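Local coordinates for protein endo-b-1,4-glucanase (Nasutitermes takasagoensis, PDB 1KS8) that probably hydrolyses internal beta-1,4-glucosidic linkages in cellulose and related beta-glucans, as a family 9 glycoside hydrolase, at residues Glu214-Ala219 / Asp240-Gln245; Lys6-Asp11 / Ala419-Ala424. One frame throughout, in Å; residues are numbered along the deposited sequence.

Contact 1: Glu214-Ala219 / Asp240-Gln245; sequences ELVWAA and DEFGLQ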
ATOM      1  N   GLU A 214      13.877  -6.232  -2.697  1.00 14.02           N
ATOM      2  CA  GLU A 214      13.310  -5.244  -3.612  1.00 12.60           C
ATOM      3  C   GLU A 214      13.889  -5.361  -5.017  1.00 12.57           C
ATOM      4  O   GLU A 214      13.193  -5.132  -6.007  1.00 11.92           O
ATOM      5  CB  GLU A 214      13.557  -3.826  -3.090  1.00 13.83           C
ATOM      6  CG  GLU A 214      12.732  -3.454  -1.873  1.00 18.43           C
ATOM      7  CD  GLU A 214      11.249  -3.567  -2.133  1.00 21.74           C
ATOM      8  OE1 GLU A 214      10.810  -3.176  -3.235  1.00 21.72           O
ATOM      9  OE2 GLU A 214      10.521  -4.041  -1.235  1.00 25.79           O
ATOM     10  N   LEU A 215      15.171  -5.700  -5.106  1.00 12.00           N
ATOM     11  CA  LEU A 215      15.815  -5.846  -6.406  1.00 12.14           C
ATOM     12  C   LEU A 215      15.196  -7.017  -7.169  1.00 11.32           C
ATOM     13  O   LEU A 215      14.971  -6.937  -8.377  1.00 11.53           O
ATOM     14  CB  LEU A 215      17.322  -6.058  -6.230  1.00 12.65           C
ATOM     15  CG  LEU A 215      18.087  -4.844  -5.691  1.00 12.63           C
ATOM     16  CD1 LEU A 215      19.543  -5.215  -5.441  1.00 13.99           C
ATOM     17  CD2 LEU A 215      17.989  -3.696  -6.687  1.00 14.24           C
ATOM     18  N   VAL A 216      14.912  -8.102  -6.455  1.00 11.43           N
ATOM     19  CA  VAL A 216      14.308  -9.280  -7.071  1.00 10.74           C
ATOM     20  C   VAL A 216      12.863  -8.969  -7.462  1.00  9.60           C
ATOM     21  O   VAL A 216      12.407  -9.330  -8.546  1.00  9.86           O
ATOM     22  CB  VAL A 216      14.313 -10.482  -6.095  1.00 11.51           C
ATOM     23  CG1 VAL A 216      13.729 -11.705  -6.777  1.00 11.62           C
ATOM     24  CG2 VAL A 216      15.735 -10.764  -5.616  1.00 13.28           C
ATOM     25  N   TRP A 217      12.154  -8.295  -6.562  1.00 10.33           N
ATOM     26  CA  TRP A 217      10.761  -7.903  -6.765  1.00 10.09           C
ATOM     27  C   TRP A 217      10.646  -7.021  -8.011  1.00  9.79           C
ATOM     28  O   TRP A 217       9.812  -7.269  -8.885  1.00 10.28           O
ATOM     29  CB  TRP A 217      10.293  -7.158  -5.507  1.00 10.06           C
ATOM     30  CG  TRP A 217       8.889  -6.594  -5.477  1.00  9.99           C
ATOM     31  CD1 TRP A 217       8.552  -5.280  -5.288  1.00  9.51           C
ATOM     32  CD2 TRP A 217       7.651  -7.326  -5.461  1.00 10.60           C
ATOM     33  NE1 TRP A 217       7.193  -5.151  -5.143  1.00  9.79           N
ATOM     34  CE2 TRP A 217       6.614  -6.388  -5.244  1.00  9.86           C
ATOM     35  CE3 TRP A 217       7.318  -8.681  -5.602  1.00 11.82           C
ATOM     36  CZ2 TRP A 217       5.267  -6.762  -5.162  1.00 10.62           C
ATOM     37  CZ3 TRP A 217       5.974  -9.053  -5.521  1.00 10.26           C
ATOM     38  CH2 TRP A 217       4.968  -8.095  -5.302  1.00 10.36           C
ATOM     39  N   ALA A 218      11.496  -6.001  -8.094  1.00 10.43           N
ATOM     40  CA  ALA A 218      11.494  -5.087  -9.233  1.00 10.43           C
ATOM     41  C   ALA A 218      11.834  -5.810 -10.537  1.00 10.33           C
ATOM     42  O   ALA A 218      11.188  -5.594 -11.565  1.00 10.80           O
ATOM     43  CB  ALA A 218      12.485  -3.951  -8.992  1.00 10.84           C
ATOM     44  N   ALA A 219      12.850  -6.666 -10.493  1.00 11.28           N
ATOM     45  CA  ALA A 219      13.258  -7.406 -11.682  1.00 11.21           C
ATOM     46  C   ALA A 219      12.128  -8.305 -12.169  1.00 10.23           C
ATOM     47  O   ALA A 219      11.871  -8.399 -13.369  1.00 10.98           O
ATOM     48  CB  ALA A 219      14.502  -8.241 -11.385  1.00 11.42           C
ATOM     49  N   ASP A 240      18.621 -16.399  -5.855  1.00 17.86           N
ATOM     50  CA  ASP A 240      19.512 -17.451  -5.380  1.00 18.72           C
ATOM     51  C   ASP A 240      20.699 -16.868  -4.623  1.00 19.40           C
ATOM     52  O   ASP A 240      21.068 -17.364  -3.561  1.00 20.06           O
ATOM     53  CB  ASP A 240      20.026 -18.297  -6.550  1.00 20.64           C
ATOM     54  CG  ASP A 240      18.921 -19.055  -7.257  1.00 22.25           C
ATOM     55  OD1 ASP A 240      17.912 -19.389  -6.601  1.00 23.73           O
ATOM     56  OD2 ASP A 240      19.069 -19.334  -8.465  1.00 23.57           O
ATOM     57  N   GLU A 241      21.293 -15.812  -5.173  1.00 20.17           N
ATOM     58  CA  GLU A 241      22.445 -15.166  -4.548  1.00 21.09           C
ATOM     59  C   GLU A 241      22.119 -14.712  -3.129  1.00 21.35           C
ATOM     60  O   GLU A 241      22.886 -14.950  -2.193  1.00 22.19           O
ATOM     61  CB  GLU A 241      22.882 -13.948  -5.368  1.00 22.46           C
ATOM     62  CG  GLU A 241      24.185 -13.316  -4.891  1.00 25.11           C
ATOM     63  CD  GLU A 241      24.448 -11.954  -5.511  1.00 27.09           C
ATOM     64  OE1 GLU A 241      24.208 -11.789  -6.726  1.00 28.60           O
ATOM     65  OE2 GLU A 241      24.909 -11.050  -4.783  1.00 29.25           O
ATOM     66  N   PHE A 242      20.973 -14.058  -2.982  1.00 20.98           N
ATOM     67  CA  PHE A 242      20.529 -13.541  -1.694  1.00 20.86           C
ATOM     68  C   PHE A 242      19.878 -14.611  -0.817  1.00 20.83           C
ATOM     69  O   PHE A 242      19.613 -14.380   0.362  1.00 22.11           O
ATOM     70  CB  PHE A 242      19.548 -12.386  -1.922  1.00 20.95           C
ATOM     71  CG  PHE A 242      20.126 -11.234  -2.706  1.00 21.62           C
ATOM     72  CD1 PHE A 242      19.289 -10.366  -3.401  1.00 21.77           C
ATOM     73  CD2 PHE A 242      21.498 -11.001  -2.731  1.00 22.68           C
ATOM     74  CE1 PHE A 242      19.808  -9.282  -4.109  1.00 21.48           C
ATOM     75  CE2 PHE A 242      22.028  -9.919  -3.435  1.00 22.91           C
ATOM     76  CZ  PHE A 242      21.182  -9.059  -4.124  1.00 22.39           C
ATOM     77  N   GLY A 243      19.618 -15.780  -1.397  1.00 20.30           N
ATOM     78  CA  GLY A 243      19.002 -16.865  -0.651  1.00 20.23           C
ATOM     79  C   GLY A 243      17.628 -16.536  -0.093  1.00 20.52           C
ATOM     80  O   GLY A 243      17.322 -16.863   1.054  1.00 19.49           O
ATOM     81  N   LEU A 244      16.791 -15.896  -0.905  1.00 20.10           N
ATOM     82  CA  LEU A 244      15.448 -15.520  -0.473  1.00 19.91           C
ATOM     83  C   LEU A 244      14.581 -16.683  -0.005  1.00 20.34           C
ATOM     84  O   LEU A 244      13.643 -16.486   0.765  1.00 19.78           O
ATOM     85  CB  LEU A 244      14.723 -14.770  -1.594  1.00 20.43           C
ATOM     86  CG  LEU A 244      14.850 -13.244  -1.602  1.00 21.77           C
ATOM     87  CD1 LEU A 244      16.308 -12.841  -1.684  1.00 22.57           C
ATOM     88  CD2 LEU A 244      14.068 -12.680  -2.777  1.00 21.57           C
ATOM     89  N   GLN A 245      14.881 -17.893  -0.465  1.00 20.65           N
ATOM     90  CA  GLN A 245      14.094 -19.052  -0.061  1.00 22.70           C
ATOM     91  C   GLN A 245      14.158 -19.261   1.451  1.00 22.65           C
ATOM     92  O   GLN A 245      13.275 -19.891   2.034  1.00 22.53           O
ATOM     93  CB  GLN A 245      14.591 -20.317  -0.767  1.00 23.62           C
ATOM     94  CG  GLN A 245      16.039 -20.669  -0.469  1.00 26.70           C
ATOM     95  CD  GLN A 245      16.999 -20.131  -1.511  1.00 27.87           C
ATOM     96  OE1 GLN A 245      16.954 -18.955  -1.872  1.00 29.26           O
ATOM     97  NE2 GLN A 245      17.881 -20.996  -2.000  1.00 30.78           N
TER

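Contact 2: Lys6-Asp11 / Ala419-Ala424; sequences KQVLRD and AGFQSA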
ATOM      1  N   LYS A   6     -18.338  -6.039  -2.969  1.00  9.74           N
ATOM      2  CA  LYS A   6     -18.269  -5.039  -4.027  1.00 10.06           C
ATOM      3  C   LYS A   6     -18.299  -3.643  -3.420  1.00  9.21           C
ATOM      4  O   LYS A   6     -17.535  -2.766  -3.822  1.00  9.91           O
ATOM      5  CB  LYS A   6     -19.436  -5.198  -5.000  1.00 10.89           C
ATOM      6  CG  LYS A   6     -19.377  -6.450  -5.855  1.00 13.27           C
ATOM      7  CD  LYS A   6     -20.571  -6.520  -6.799  1.00 15.26           C
ATOM      8  CE  LYS A   6     -20.485  -7.730  -7.715  1.00 20.57           C
ATOM      9  NZ  LYS A   6     -20.496  -9.012  -6.959  1.00 24.23           N
ATOM     10  N   GLN A   7     -19.178  -3.431  -2.445  1.00  9.92           N
ATOM     11  CA  GLN A   7     -19.267  -2.122  -1.820  1.00  8.85           C
ATOM     12  C   GLN A   7     -18.073  -1.834  -0.915  1.00  9.16           C
ATOM     13  O   GLN A   7     -17.656  -0.684  -0.801  1.00  8.84           O
ATOM     14  CB  GLN A   7     -20.575  -1.973  -1.034  1.00 11.24           C
ATOM     15  CG  GLN A   7     -20.788  -0.561  -0.486  1.00 10.67           C
ATOM     16  CD  GLN A   7     -20.723   0.507  -1.570  1.00 10.91           C
ATOM     17  OE1 GLN A   7     -19.990   1.493  -1.446  1.00 12.70           O
ATOM     18  NE2 GLN A   7     -21.494   0.320  -2.634  1.00  9.70           N
ATOM     19  N   VAL A   8     -17.516  -2.854  -0.265  1.00  8.81           N
ATOM     20  CA  VAL A   8     -16.359  -2.592   0.582  1.00  7.63           C
ATOM     21  C   VAL A   8     -15.204  -2.168  -0.329  1.00  8.74           C
ATOM     22  O   VAL A   8     -14.414  -1.295   0.031  1.00  7.73           O
ATOM     23  CB  VAL A   8     -15.958  -3.824   1.426  1.00  8.36           C
ATOM     24  CG1 VAL A   8     -14.791  -3.468   2.340  1.00 10.66           C
ATOM     25  CG2 VAL A   8     -17.141  -4.280   2.268  1.00 10.02           C
ATOM     26  N   LEU A   9     -15.122  -2.772  -1.515  1.00  8.10           N
ATOM     27  CA  LEU A   9     -14.081  -2.416  -2.483  1.00  7.14           C
ATOM     28  C   LEU A   9     -14.244  -0.942  -2.861  1.00  8.34           C
ATOM     29  O   LEU A   9     -13.273  -0.188  -2.892  1.00  8.19           O
ATOM     30  CB  LEU A   9     -14.185  -3.294  -3.739  1.00  8.73           C
ATOM     31  CG  LEU A   9     -13.236  -2.977  -4.906  1.00  8.04           C
ATOM     32  CD1 LEU A   9     -11.793  -2.952  -4.429  1.00 11.07           C
ATOM     33  CD2 LEU A   9     -13.411  -4.025  -5.996  1.00 10.11           C
ATOM     34  N   ARG A  10     -15.476  -0.535  -3.149  1.00  7.67           N
ATOM     35  CA  ARG A  10     -15.741   0.857  -3.494  1.00  7.81           C
ATOM     36  C   ARG A  10     -15.383   1.752  -2.308  1.00  7.82           C
ATOM     37  O   ARG A  10     -14.856   2.850  -2.487  1.00  7.57           O
ATOM     38  CB  ARG A  10     -17.215   1.054  -3.853  1.00  9.13           C
ATOM     39  CG  ARG A  10     -17.655   0.301  -5.095  1.00 11.29           C
ATOM     40  CD  ARG A  10     -19.146   0.487  -5.361  1.00 15.50           C
ATOM     41  NE  ARG A  10     -19.633  -0.480  -6.337  1.00 20.53           N
ATOM     42  CZ  ARG A  10     -20.587  -1.374  -6.096  1.00 17.48           C
ATOM     43  NH1 ARG A  10     -21.171  -1.432  -4.905  1.00 17.29           N
ATOM     44  NH2 ARG A  10     -20.954  -2.220  -7.050  1.00 21.63           N
ATOM     45  N   ASP A  11     -15.669   1.281  -1.098  1.00  8.08           N
ATOM     46  CA  ASP A  11     -15.357   2.052   0.103  1.00  7.83           C
ATOM     47  C   ASP A  11     -13.849   2.236   0.235  1.00  7.20           C
ATOM     48  O   ASP A  11     -13.376   3.319   0.577  1.00  7.33           O
ATOM     49  CB  ASP A  11     -15.884   1.351   1.358  1.00  7.64           C
ATOM     50  CG  ASP A  11     -17.392   1.455   1.514  1.00  9.22           C
ATOM     51  OD1 ASP A  11     -17.916   0.845   2.470  1.00 10.58           O
ATOM     52  OD2 ASP A  11     -18.052   2.137   0.702  1.00  9.91           O
ATOM     53  N   ALA A 419      -3.889  -1.585   1.081  1.00  7.11           N
ATOM     54  CA  ALA A 419      -3.461  -2.183  -0.186  1.00  6.43           C
ATOM     55  C   ALA A 419      -3.780  -3.664  -0.346  1.00  7.15           C
ATOM     56  O   ALA A 419      -4.526  -4.043  -1.250  1.00  7.96           O
ATOM     57  CB  ALA A 419      -1.969  -1.938  -0.404  1.00  7.49           C
ATOM     58  N   GLY A 420      -3.206  -4.503   0.510  1.00  7.20           N
ATOM     59  CA  GLY A 420      -3.477  -5.930   0.425  1.00  7.91           C
ATOM     60  C   GLY A 420      -4.961  -6.192   0.593  1.00  7.77           C
ATOM     61  O   GLY A 420      -5.549  -7.013  -0.109  1.00  8.00           O
ATOM     62  N   PHE A 421      -5.557  -5.471   1.539  1.00  7.59           N
ATOM     63  CA  PHE A 421      -6.981  -5.548   1.851  1.00  8.18           C
ATOM     64  C   PHE A 421      -7.829  -5.297   0.602  1.00  7.79           C
ATOM     65  O   PHE A 421      -8.697  -6.102   0.257  1.00  8.34           O
ATOM     66  CB  PHE A 421      -7.290  -4.503   2.931  1.00  7.95           C
ATOM     67  CG  PHE A 421      -8.746  -4.370   3.280  1.00  7.91           C
ATOM     68  CD1 PHE A 421      -9.435  -5.410   3.893  1.00  8.86           C
ATOM     69  CD2 PHE A 421      -9.412  -3.168   3.050  1.00  9.06           C
ATOM     70  CE1 PHE A 421     -10.769  -5.253   4.277  1.00 10.86           C
ATOM     71  CE2 PHE A 421     -10.740  -3.001   3.429  1.00 10.35           C
ATOM     72  CZ  PHE A 421     -11.420  -4.044   4.044  1.00  9.77           C
ATOM     73  N   GLN A 422      -7.566  -4.189  -0.086  1.00  7.57           N
ATOM     74  CA  GLN A 422      -8.334  -3.862  -1.281  1.00  7.60           C
ATOM     75  C   GLN A 422      -8.154  -4.894  -2.388  1.00  7.42           C
ATOM     76  O   GLN A 422      -9.121  -5.280  -3.049  1.00  8.03           O
ATOM     77  CB  GLN A 422      -7.959  -2.473  -1.801  1.00  7.37           C
ATOM     78  CG  GLN A 422      -8.873  -2.010  -2.931  1.00  8.04           C
ATOM     79  CD  GLN A 422      -8.661  -0.562  -3.307  1.00  7.65           C
ATOM     80  OE1 GLN A 422      -8.778   0.334  -2.469  1.00  7.76           O
ATOM     81  NE2 GLN A 422      -8.352  -0.320  -4.575  1.00  8.73           N
ATOM     82  N   SER A 423      -6.922  -5.351  -2.592  1.00  7.96           N
ATOM     83  CA  SER A 423      -6.677  -6.343  -3.625  1.00  7.92           C
ATOM     84  C   SER A 423      -7.361  -7.665  -3.285  1.00  6.78           C
ATOM     85  O   SER A 423      -7.830  -8.369  -4.180  1.00  8.46           O
ATOM     86  CB  SER A 423      -5.172  -6.532  -3.823  1.00  8.87           C
ATOM     87  OG  SER A 423      -4.617  -5.348  -4.381  1.00  8.62           O
ATOM     88  N   ALA A 424      -7.430  -7.994  -1.998  1.00  7.10           N
ATOM     89  CA  ALA A 424      -8.090  -9.220  -1.560  1.00  7.99           C
ATOM     90  C   ALA A 424      -9.589  -9.110  -1.820  1.00  8.17           C
ATOM     91  O   ALA A 424     -10.238 -10.086  -2.201  1.00  8.86           O
ATOM     92  CB  ALA A 424      -7.828  -9.464  -0.071  1.00  7.87           C
TER

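Contact 1: Glu214-Ala219 / Asp240-Gln245
Val-216 and Leu-244 meet tip to tip, with Val-216 CG2 lying 3.8 Å from Leu-244 CD2. The fit is broader than one pair of methyls, because Leu-244 CD2 also lies 4.0 Å from Val-216 CB. At Val-216, CG1 stands anti to the backbone N (chi1 -178°), which leaves CG2 beside that N and anti to the carbonyl carbon. This second methyl also borders Phe-242, approaching the ring obliquely at 4.2 Å from Val-216 CG2 to Phe-242 CD1. Leu-215 supplies the other approach to the aromatic group: its CD1 sits near the ring plane, at the edge, 4.3 Å from Phe-242 CE1. No hydrogen bond crosses between 214-219 and 240-245, and the touching side chains are all apolar.

In the (alpha/alpha)6 barrel of this enzyme, the contact joins helix 212-226 to the C-terminal end of helix 229-241, the next helix along the chain. That end is a Schellman motif. Gly-243, with phi 61°, is its C-prime residue; Gly-243 N bonds to Asp-240 O at 3.0 Å, and Leu-244 N pairs with Tyr-239 O. Phe-242 and Leu-244 flank Gly-243, and both direct their CB atoms toward helix 212-226. Further out, Val-260 of helix 257-268 touches both Val-216 and Leu-244, while Ala-188 and Asn-189 of helix 171-190 pack on Leu-215.

A calcium site borders this packing, although no calcium is bound in this model. Its ligand Glu-214 precedes Leu-215 and forms a salt bridge through OE2 to Lys-256 NZ; Asp-213, another ligand, has its side chain about 4 Å from that of Leu-244, nearest atoms.

Contact 2: Lys6-Asp11 / Ala419-Ala424
Val-8 meets Phe-421 where the first and last long helices of the chain, 5-18 and 415-430, pack side by side within the (alpha/alpha)6 barrel. The CA positions show the two segments running in roughly opposite directions. Val-8 CG1 lies 3.8 Å from Phe-421 CZ, the methyl approaching the ring obliquely. With CG anti to the backbone N (chi1 175°), Phe-421 extends its far ring carbon toward helix 5-18. Leu-339 of helix 324-341 touches both Val-8 and Phe-421, adding a third helix to this apolar junction, and the loop residue Phe-350 also touches Val-8.

Leu-9 comes next and marks the closest backbone approach, its CA 6.0 Å from the CA of Gln-422. Its CD1 presses against the aliphatic part of the glutamine, 3.4 Å from Gln-422 CG, which is tight packing for two carbons. The same methyl lies 3.8 Å from Gln-422 O, so it covers backbone as well as side chain. Leu-9 and Gln-422 lie roughly perpendicular to each other, as Val-8 and Phe-421 do.

Arg-10 directs its CB away from 419-424, and its NE bonds to Ala-86 O, tying this side of the helix to a loop.

The buried amide of Gln-422 is satisfied beyond the segments. An extended chain, with chi2 171°, carries the amide past Leu-9 to polar partners on two parts of the fold: OE1 accepts a hydrogen bond from Ser-12 OG, one residue beyond Asp-11, and NE2 bonds to Tyr-83 OH.

How the contacts relate
From the N terminus, the chain first lays down 6-11, whose partner comes only near the C terminus. It then passes through 214-219 and, after 20 intervening residues that are mostly helical, reaches 240-245, closing contact 1 as a local helix-to-helix connection. Much later 419-424 returns to 6-11, and contact 2 closes a loop spanning 407 residues. Contact 1 is therefore nested inside contact 2. The large loop also contains Asp-403 and Glu-412, the predicted active-site residues. The contact centres are 29 Å apart and the nearest atoms about 10 Å, without touching: one joins consecutive helices beside the calcium-site residues, the other brings the terminal helices together.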